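Local structure of putative dehydratase (Mesorhizobium loti, 2POZ) at residues Met296-Asn301 and Ile325-Ile330. The protein is of unknown function but belongs to the mandelate racemase/muconate lactonizing branch of the enolase superfamily, and is probably a lyase of the dehydratase type. Residues are numbered along the deposited sequence; the frame is centred on the assembly and turned at random.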
HETATM    1  N   MSE A 296     -15.981 -18.187  -5.264  1.00 15.00           N
HETATM    2  CA  MSE A 296     -15.128 -17.087  -4.828  1.00 17.82           C
HETATM    3  C   MSE A 296     -14.578 -16.345  -6.040  1.00 16.35           C
HETATM    4  O   MSE A 296     -14.500 -15.114  -6.057  1.00 15.98           O
HETATM    5  CB  MSE A 296     -13.942 -17.603  -4.012  1.00 20.88           C
HETATM    6  CG  MSE A 296     -14.245 -17.990  -2.583  1.00 27.68           C
HETATM    7 SE   MSE A 296     -12.587 -18.453  -1.654  1.00 38.76          SE
HETATM    8  CE  MSE A 296     -11.750 -16.717  -1.622  1.00 22.79           C
ATOM      9  N   ALA A 297     -14.189 -17.109  -7.052  1.00 14.88           N
ATOM     10  CA  ALA A 297     -13.629 -16.532  -8.267  1.00 13.31           C
ATOM     11  C   ALA A 297     -14.589 -15.537  -8.897  1.00 13.78           C
ATOM     12  O   ALA A 297     -14.160 -14.513  -9.435  1.00 14.28           O
ATOM     13  CB  ALA A 297     -13.290 -17.631  -9.253  1.00 10.68           C
ATOM     14  N   GLU A 298     -15.883 -15.840  -8.828  1.00 13.19           N
ATOM     15  CA  GLU A 298     -16.903 -14.961  -9.385  1.00 15.99           C
ATOM     16  C   GLU A 298     -16.907 -13.595  -8.711  1.00 15.90           C
ATOM     17  O   GLU A 298     -17.265 -12.590  -9.327  1.00 18.72           O
ATOM     18  CB  GLU A 298     -18.294 -15.599  -9.259  1.00 17.18           C
ATOM     19  CG  GLU A 298     -18.790 -16.211 -10.543  1.00 21.61           C
ATOM     20  CD  GLU A 298     -20.208 -16.751 -10.443  1.00 25.18           C
ATOM     21  OE1 GLU A 298     -20.907 -16.756 -11.481  1.00 26.92           O
ATOM     22  OE2 GLU A 298     -20.617 -17.179  -9.346  1.00 22.53           O
ATOM     23  N   ALA A 299     -16.510 -13.554  -7.445  1.00 14.13           N
ATOM     24  CA  ALA A 299     -16.469 -12.290  -6.716  1.00 14.10           C
ATOM     25  C   ALA A 299     -15.287 -11.451  -7.194  1.00 14.34           C
ATOM     26  O   ALA A 299     -15.126 -10.294  -6.794  1.00 15.34           O
ATOM     27  CB  ALA A 299     -16.359 -12.551  -5.228  1.00 12.53           C
ATOM     28  N   TYR A 300     -14.459 -12.039  -8.053  1.00 13.70           N
ATOM     29  CA  TYR A 300     -13.300 -11.335  -8.582  1.00 13.52           C
ATOM     30  C   TYR A 300     -13.348 -11.177 -10.092  1.00 13.92           C
ATOM     31  O   TYR A 300     -12.325 -10.946 -10.734  1.00 13.06           O
ATOM     32  CB  TYR A 300     -12.004 -12.036  -8.161  1.00 15.22           C
ATOM     33  CG  TYR A 300     -11.694 -11.843  -6.694  1.00 16.03           C
ATOM     34  CD1 TYR A 300     -12.265 -12.662  -5.721  1.00 16.46           C
ATOM     35  CD2 TYR A 300     -10.870 -10.800  -6.278  1.00 14.97           C
ATOM     36  CE1 TYR A 300     -12.022 -12.444  -4.366  1.00 17.69           C
ATOM     37  CE2 TYR A 300     -10.624 -10.572  -4.935  1.00 18.50           C
ATOM     38  CZ  TYR A 300     -11.202 -11.395  -3.980  1.00 18.72           C
ATOM     39  OH  TYR A 300     -10.954 -11.150  -2.646  1.00 19.99           O
ATOM     40  N   ASN A 301     -14.549 -11.306 -10.649  1.00 12.51           N
ATOM     41  CA  ASN A 301     -14.760 -11.134 -12.076  1.00 14.80           C
ATOM     42  C   ASN A 301     -13.945 -12.119 -12.925  1.00 15.34           C
ATOM     43  O   ASN A 301     -13.507 -11.795 -14.033  1.00 14.75           O
ATOM     44  CB  ASN A 301     -14.413  -9.687 -12.454  1.00 14.63           C
ATOM     45  CG  ASN A 301     -15.343  -9.121 -13.496  1.00 16.67           C
ATOM     46  OD1 ASN A 301     -16.557  -9.286 -13.405  1.00 18.71           O
ATOM     47  ND2 ASN A 301     -14.781  -8.435 -14.490  1.00 18.95           N
ATOM     48  N   ILE A 325     -21.437 -24.837 -12.268  1.00 18.37           N
ATOM     49  CA  ILE A 325     -20.905 -23.498 -12.018  1.00 18.10           C
ATOM     50  C   ILE A 325     -21.386 -22.430 -12.994  1.00 19.47           C
ATOM     51  O   ILE A 325     -21.541 -22.669 -14.197  1.00 18.01           O
ATOM     52  CB  ILE A 325     -19.354 -23.494 -11.980  1.00 19.51           C
ATOM     53  CG1 ILE A 325     -18.791 -24.103 -13.263  1.00 20.97           C
ATOM     54  CG2 ILE A 325     -18.863 -24.271 -10.760  1.00 17.65           C
ATOM     55  CD1 ILE A 325     -17.281 -24.016 -13.357  1.00 21.29           C
ATOM     56  N   THR A 326     -21.617 -21.237 -12.460  1.00 17.16           N
ATOM     57  CA  THR A 326     -22.104 -20.133 -13.265  1.00 19.33           C
ATOM     58  C   THR A 326     -21.014 -19.432 -14.073  1.00 19.22           C
ATOM     59  O   THR A 326     -21.311 -18.823 -15.101  1.00 22.62           O
ATOM     60  CB  THR A 326     -22.829 -19.098 -12.376  1.00 19.76           C
ATOM     61  OG1 THR A 326     -22.002 -18.783 -11.256  1.00 20.89           O
ATOM     62  CG2 THR A 326     -24.139 -19.661 -11.855  1.00 21.15           C
ATOM     63  N   ASN A 327     -19.762 -19.523 -13.626  1.00 15.27           N
ATOM     64  CA  ASN A 327     -18.656 -18.876 -14.331  1.00 15.52           C
ATOM     65  C   ASN A 327     -17.739 -19.853 -15.078  1.00 15.48           C
ATOM     66  O   ASN A 327     -16.518 -19.731 -15.050  1.00 13.89           O
ATOM     67  CB  ASN A 327     -17.836 -18.002 -13.357  1.00 12.62           C
ATOM     68  CG  ASN A 327     -17.269 -18.791 -12.173  1.00 13.16           C
ATOM     69  OD1 ASN A 327     -17.799 -19.833 -11.782  1.00 13.54           O
ATOM     70  ND2 ASN A 327     -16.197 -18.271 -11.581  1.00  7.62           N
ATOM     71  N   PHE A 328     -18.346 -20.823 -15.751  1.00 14.07           N
ATOM     72  CA  PHE A 328     -17.591 -21.809 -16.517  1.00 14.81           C
ATOM     73  C   PHE A 328     -17.148 -21.210 -17.843  1.00 14.51           C
ATOM     74  O   PHE A 328     -17.914 -20.507 -18.493  1.00 13.34           O
ATOM     75  CB  PHE A 328     -18.453 -23.044 -16.798  1.00 15.24           C
ATOM     76  CG  PHE A 328     -17.835 -23.999 -17.785  1.00 15.27           C
ATOM     77  CD1 PHE A 328     -16.779 -24.833 -17.408  1.00 15.79           C
ATOM     78  CD2 PHE A 328     -18.289 -24.046 -19.099  1.00 13.94           C
ATOM     79  CE1 PHE A 328     -16.188 -25.692 -18.327  1.00 13.49           C
ATOM     80  CE2 PHE A 328     -17.703 -24.902 -20.029  1.00 12.92           C
ATOM     81  CZ  PHE A 328     -16.651 -25.728 -19.644  1.00 14.73           C
HETATM   82  N   MSE A 329     -15.913 -21.495 -18.245  1.00 14.29           N
HETATM   83  CA  MSE A 329     -15.404 -20.995 -19.510  1.00 14.07           C
HETATM   84  C   MSE A 329     -15.302 -22.085 -20.587  1.00 14.93           C
HETATM   85  O   MSE A 329     -15.985 -22.032 -21.607  1.00 14.19           O
HETATM   86  CB  MSE A 329     -14.022 -20.369 -19.324  1.00 16.63           C
HETATM   87  CG  MSE A 329     -13.409 -19.860 -20.621  1.00 16.71           C
HETATM   88 SE   MSE A 329     -11.550 -19.339 -20.423  1.00 26.97          SE
HETATM   89  CE  MSE A 329     -11.077 -19.181 -22.308  1.00 19.86           C
ATOM     90  N   ILE A 330     -14.449 -23.073 -20.351  1.00 15.33           N
ATOM     91  CA  ILE A 330     -14.229 -24.129 -21.333  1.00 14.41           C
ATOM     92  C   ILE A 330     -13.634 -25.367 -20.643  1.00 13.32           C
ATOM     93  O   ILE A 330     -13.028 -25.259 -19.579  1.00 12.50           O
ATOM     94  CB  ILE A 330     -13.268 -23.592 -22.431  1.00 13.68           C
ATOM     95  CG1 ILE A 330     -13.213 -24.533 -23.632  1.00 15.64           C
ATOM     96  CG2 ILE A 330     -11.887 -23.382 -21.841  1.00 13.63           C
ATOM     97  CD1 ILE A 330     -12.475 -23.920 -24.824  1.00 13.53           C
TER
HETATM   98  O   HOH W   1     -19.320 -20.373  -9.684  1.00 16.80           O
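E298 lays its CG on the face of the N327 amide, 3.4 Å from N327 CG, with the carboxylate and amide planes 36° apart; a glutamate suits this place because that methylene packs while the carboxylate reaches beyond. Beyond CG the chain runs extended (chi2 -176°), carrying the carboxylate to T326, whose side chain crosses that of E298 at about a right angle. The threonine brings a short hydroxyl to the carboxylate: T326 OG1 is modelled as donating to E298 OE1, but at 2.3 Å the pair is too short for its geometry to be trusted. A water gives a 2.6 Å hydrogen bond to N327 OD1 and a weak, long one to E298 OE2. A297, small enough to sit close, sets its CB 3.8 Å from N327 ND2.

The site lies at the C-terminal end of helix 287-298 in the TIM-barrel-like domain of the enolase superfamily, where the loop after helix 312-324 passes by on its way to strand 331-333. A Schellman motif ends the helix, M302 N bonding A297 O and N301, at positive phi, serving as C-prime residue.

With chi1 at 58°, N327 turns its amide toward this helix end. An asparagine suits because one amide offers ND2 as donor to the backbone oxygens of C294 and M302 and OD1 as acceptor to the water; a leucine here would probably leave both carbonyls without that donor and the water without its stronger acceptor. Farther out, R262 of a neighbouring subunit forms a salt bridge with E298 OE2, while R175 of another subunit bonds E298 O.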